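Local coordinates for centrosomal protein of 104 kDa (Homo sapiens, PDB 5LPH) that is required for building cilia and for structural integrity at the ciliary tip, and interacts with tubulin, this chain being its TOG domain, at residues R98-D103 / Q110-L115. Residues are numbered along the deposited sequence; the frame is centred on the assembly and turned at random.
Sequences RRAIKD and QASLKL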
ATOM      1  N   ARG A  98     -10.537  -4.492  -4.508  1.00 43.91           N
ATOM      2  CA  ARG A  98     -10.465  -3.137  -3.957  1.00 46.00           C
ATOM      3  C   ARG A  98     -11.533  -2.851  -2.891  1.00 45.25           C
ATOM      4  O   ARG A  98     -11.244  -2.233  -1.872  1.00 45.46           O
ATOM      5  CB  ARG A  98     -10.566  -2.117  -5.097  1.00 47.22           C
ATOM      6  CG  ARG A  98     -10.392  -0.664  -4.702  1.00 49.31           C
ATOM      7  CD  ARG A  98     -10.568   0.233  -5.912  1.00 50.94           C
ATOM      8  NE  ARG A  98     -10.839   1.619  -5.529  1.00 51.74           N
ATOM      9  CZ  ARG A  98      -9.917   2.555  -5.298  1.00 55.74           C
ATOM     10  NH1 ARG A  98      -8.613   2.287  -5.394  1.00 59.00           N
ATOM     11  NH2 ARG A  98     -10.303   3.784  -4.968  1.00 56.09           N
ATOM     12  N   ARG A  99     -12.764  -3.281  -3.135  1.00 46.84           N
ATOM     13  CA  ARG A  99     -13.845  -3.060  -2.169  1.00 48.81           C
ATOM     14  C   ARG A  99     -13.734  -4.030  -0.975  1.00 44.91           C
ATOM     15  O   ARG A  99     -13.910  -3.619   0.174  1.00 42.99           O
ATOM     16  CB  ARG A  99     -15.204  -3.031  -2.873  1.00 51.68           C
ATOM     17  CG  ARG A  99     -15.745  -4.326  -3.432  1.00 55.76           C
ATOM     18  CD  ARG A  99     -17.185  -4.154  -3.890  1.00 58.95           C
ATOM     19  NE  ARG A  99     -18.166  -4.312  -2.803  1.00 59.42           N
ATOM     20  CZ  ARG A  99     -18.846  -3.333  -2.190  1.00 60.51           C
ATOM     21  NH1 ARG A  99     -18.702  -2.047  -2.517  1.00 61.25           N
ATOM     22  NH2 ARG A  99     -19.708  -3.655  -1.224  1.00 60.88           N
ATOM     23  N   ALA A 100     -13.335  -5.273  -1.243  1.00 41.35           N
ATOM     24  CA  ALA A 100     -13.140  -6.277  -0.192  1.00 40.14           C
ATOM     25  C   ALA A 100     -11.964  -5.998   0.759  1.00 40.65           C
ATOM     26  O   ALA A 100     -11.960  -6.498   1.885  1.00 38.82           O
ATOM     27  CB  ALA A 100     -12.993  -7.659  -0.802  1.00 39.38           C
ATOM     28  N   ILE A 101     -10.981  -5.207   0.323  1.00 39.17           N
ATOM     29  CA  ILE A 101      -9.923  -4.725   1.221  1.00 38.18           C
ATOM     30  C   ILE A 101     -10.489  -3.844   2.348  1.00 37.80           C
ATOM     31  O   ILE A 101      -9.916  -3.796   3.435  1.00 37.04           O
ATOM     32  CB  ILE A 101      -8.785  -4.014   0.440  1.00 37.84           C
ATOM     33  CG1 ILE A 101      -7.969  -5.053  -0.341  1.00 38.26           C
ATOM     34  CG2 ILE A 101      -7.842  -3.268   1.373  1.00 37.91           C
ATOM     35  CD1 ILE A 101      -7.108  -4.474  -1.447  1.00 38.97           C
ATOM     36  N   LYS A 102     -11.610  -3.168   2.097  1.00 38.78           N
ATOM     37  CA  LYS A 102     -12.314  -2.398   3.136  1.00 41.58           C
ATOM     38  C   LYS A 102     -13.349  -3.208   3.952  1.00 39.63           C
ATOM     39  O   LYS A 102     -14.155  -2.612   4.663  1.00 39.83           O
ATOM     40  CB  LYS A 102     -12.998  -1.165   2.510  1.00 45.71           C
ATOM     41  CG  LYS A 102     -12.049  -0.033   2.143  1.00 50.16           C
ATOM     42  CD  LYS A 102     -12.731   1.041   1.298  1.00 54.05           C
ATOM     43  CE  LYS A 102     -12.827   0.630  -0.168  1.00 57.14           C
ATOM     44  NZ  LYS A 102     -13.327   1.717  -1.059  1.00 59.18           N
ATOM     45  N   ASP A 103     -13.335  -4.542   3.880  1.00 38.44           N
ATOM     46  CA  ASP A 103     -14.409  -5.332   4.502  1.00 40.11           C
ATOM     47  C   ASP A 103     -14.373  -5.266   6.031  1.00 38.99           C
ATOM     48  O   ASP A 103     -13.305  -5.189   6.631  1.00 40.42           O
ATOM     49  CB  ASP A 103     -14.390  -6.802   4.056  1.00 40.37           C
ATOM     50  CG  ASP A 103     -15.761  -7.457   4.161  1.00 42.85           C
ATOM     51  OD1 ASP A 103     -16.553  -7.312   3.201  1.00 42.47           O
ATOM     52  OD2 ASP A 103     -16.057  -8.102   5.195  1.00 43.34           O
ATOM     53  N   GLN A 110      -8.902 -11.009   4.392  1.00 45.29           N
ATOM     54  CA  GLN A 110      -7.816 -11.966   4.130  1.00 47.28           C
ATOM     55  C   GLN A 110      -7.938 -12.699   2.788  1.00 45.81           C
ATOM     56  O   GLN A 110      -6.935 -12.909   2.098  1.00 45.40           O
ATOM     57  CB  GLN A 110      -7.708 -12.982   5.275  1.00 50.31           C
ATOM     58  CG  GLN A 110      -6.832 -12.494   6.427  1.00 54.69           C
ATOM     59  CD  GLN A 110      -7.126 -13.157   7.766  1.00 58.74           C
ATOM     60  OE1 GLN A 110      -6.948 -12.551   8.833  1.00 60.54           O
ATOM     61  NE2 GLN A 110      -7.584 -14.400   7.721  1.00 60.22           N
ATOM     62  N   ALA A 111      -9.161 -13.084   2.426  1.00 44.22           N
ATOM     63  CA  ALA A 111      -9.421 -13.717   1.128  1.00 42.82           C
ATOM     64  C   ALA A 111      -9.119 -12.775  -0.038  1.00 40.57           C
ATOM     65  O   ALA A 111      -8.664 -13.226  -1.081  1.00 40.12           O
ATOM     66  CB  ALA A 111     -10.860 -14.219   1.046  1.00 42.73           C
ATOM     67  N   SER A 112      -9.369 -11.477   0.139  1.00 40.26           N
ATOM     68  CA  SER A 112      -9.052 -10.484  -0.895  1.00 41.74           C
ATOM     69  C   SER A 112      -7.537 -10.355  -1.128  1.00 42.43           C
ATOM     70  O   SER A 112      -7.107 -10.177  -2.266  1.00 42.09           O
ATOM     71  CB  SER A 112      -9.659  -9.116  -0.568  1.00 42.26           C
ATOM     72  OG  SER A 112      -8.875  -8.398   0.373  1.00 44.01           O
ATOM     73  N   LEU A 113      -6.742 -10.468  -0.061  1.00 43.10           N
ATOM     74  CA  LEU A 113      -5.277 -10.430  -0.180  1.00 45.31           C
ATOM     75  C   LEU A 113      -4.728 -11.675  -0.884  1.00 47.07           C
ATOM     76  O   LEU A 113      -3.825 -11.576  -1.708  1.00 46.06           O
ATOM     77  CB  LEU A 113      -4.610 -10.251   1.193  1.00 44.82           C
ATOM     78  CG  LEU A 113      -4.966  -8.986   1.983  1.00 45.25           C
ATOM     79  CD1 LEU A 113      -4.139  -8.903   3.256  1.00 45.85           C
ATOM     80  CD2 LEU A 113      -4.774  -7.728   1.154  1.00 46.09           C
ATOM     81  N   LYS A 114      -5.288 -12.835  -0.563  1.00 50.88           N
ATOM     82  CA  LYS A 114      -4.950 -14.091  -1.237  1.00 54.08           C
ATOM     83  C   LYS A 114      -5.243 -14.010  -2.745  1.00 51.86           C
ATOM     84  O   LYS A 114      -4.420 -14.416  -3.566  1.00 52.23           O
ATOM     85  CB  LYS A 114      -5.733 -15.237  -0.589  1.00 60.27           C
ATOM     86  CG  LYS A 114      -5.534 -16.614  -1.199  1.00 67.59           C
ATOM     87  CD  LYS A 114      -6.480 -17.624  -0.559  1.00 73.28           C
ATOM     88  CE  LYS A 114      -6.501 -18.944  -1.318  1.00 75.75           C
ATOM     89  NZ  LYS A 114      -5.236 -19.706  -1.128  1.00 76.61           N
ATOM     90  N   LEU A 115      -6.413 -13.483  -3.096  1.00 48.44           N
ATOM     91  CA  LEU A 115      -6.788 -13.263  -4.494  1.00 48.50           C
ATOM     92  C   LEU A 115      -5.835 -12.271  -5.180  1.00 47.90           C
ATOM     93  O   LEU A 115      -5.391 -12.510  -6.298  1.00 48.06           O
ATOM     94  CB  LEU A 115      -8.235 -12.754  -4.581  1.00 47.96           C
ATOM     95  CG  LEU A 115      -8.809 -12.395  -5.956  1.00 48.48           C
ATOM     96  CD1 LEU A 115      -8.678 -13.553  -6.926  1.00 48.14           C
ATOM     97  CD2 LEU A 115     -10.268 -11.979  -5.839  1.00 49.47           C
TER
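A100 and S112 meet at the turn of a helical hairpin in the TOG domain, an all-helical array of HEAT-repeat type. Helix 83-100 leads into the hairpin and helix 106-126 runs the way back. The methyl of A100 points at the second helix, and CB of A100 lies 3.6 Å from CB of S112. Both residues are small, and their CA atoms come within 5.9 Å. I101 comes alongside with its longer branch. Its CG1 touches OG of S112 at 3.5 Å. More loosely, CG1 of I101 reaches the CD2 methyl of L113 at 4.4 Å. The side chain of L113 sets off alongside the first segment, and its end then comes nearer, with CD2 facing I101. The four touching residues are all buried, though the two segments bury just 132 Å² between them.

The hydroxyl of S112 does not bond across the hairpin. It turns back along its own helix and hydrogen-bonds to O of F109, so this buried polar atom is satisfied. The S112 torsion sets this up, with OG between the backbone N and the carbonyl carbon (chi1 80°).

Neighbouring helices close the surroundings. A100 also packs on L67 of helix 60-76, I101 on V144 and L145 of helix 131-147, and L113 on T159 and F163 of helix 154-169. A type I beta turn runs from A100 to D103. D103 has two partners: OD1 forms a salt bridge with NE of R63, and OD2 accepts a hydrogen bond from N of V105. Within the turn, N of D103 bonds to O of A100 at 3.1 Å.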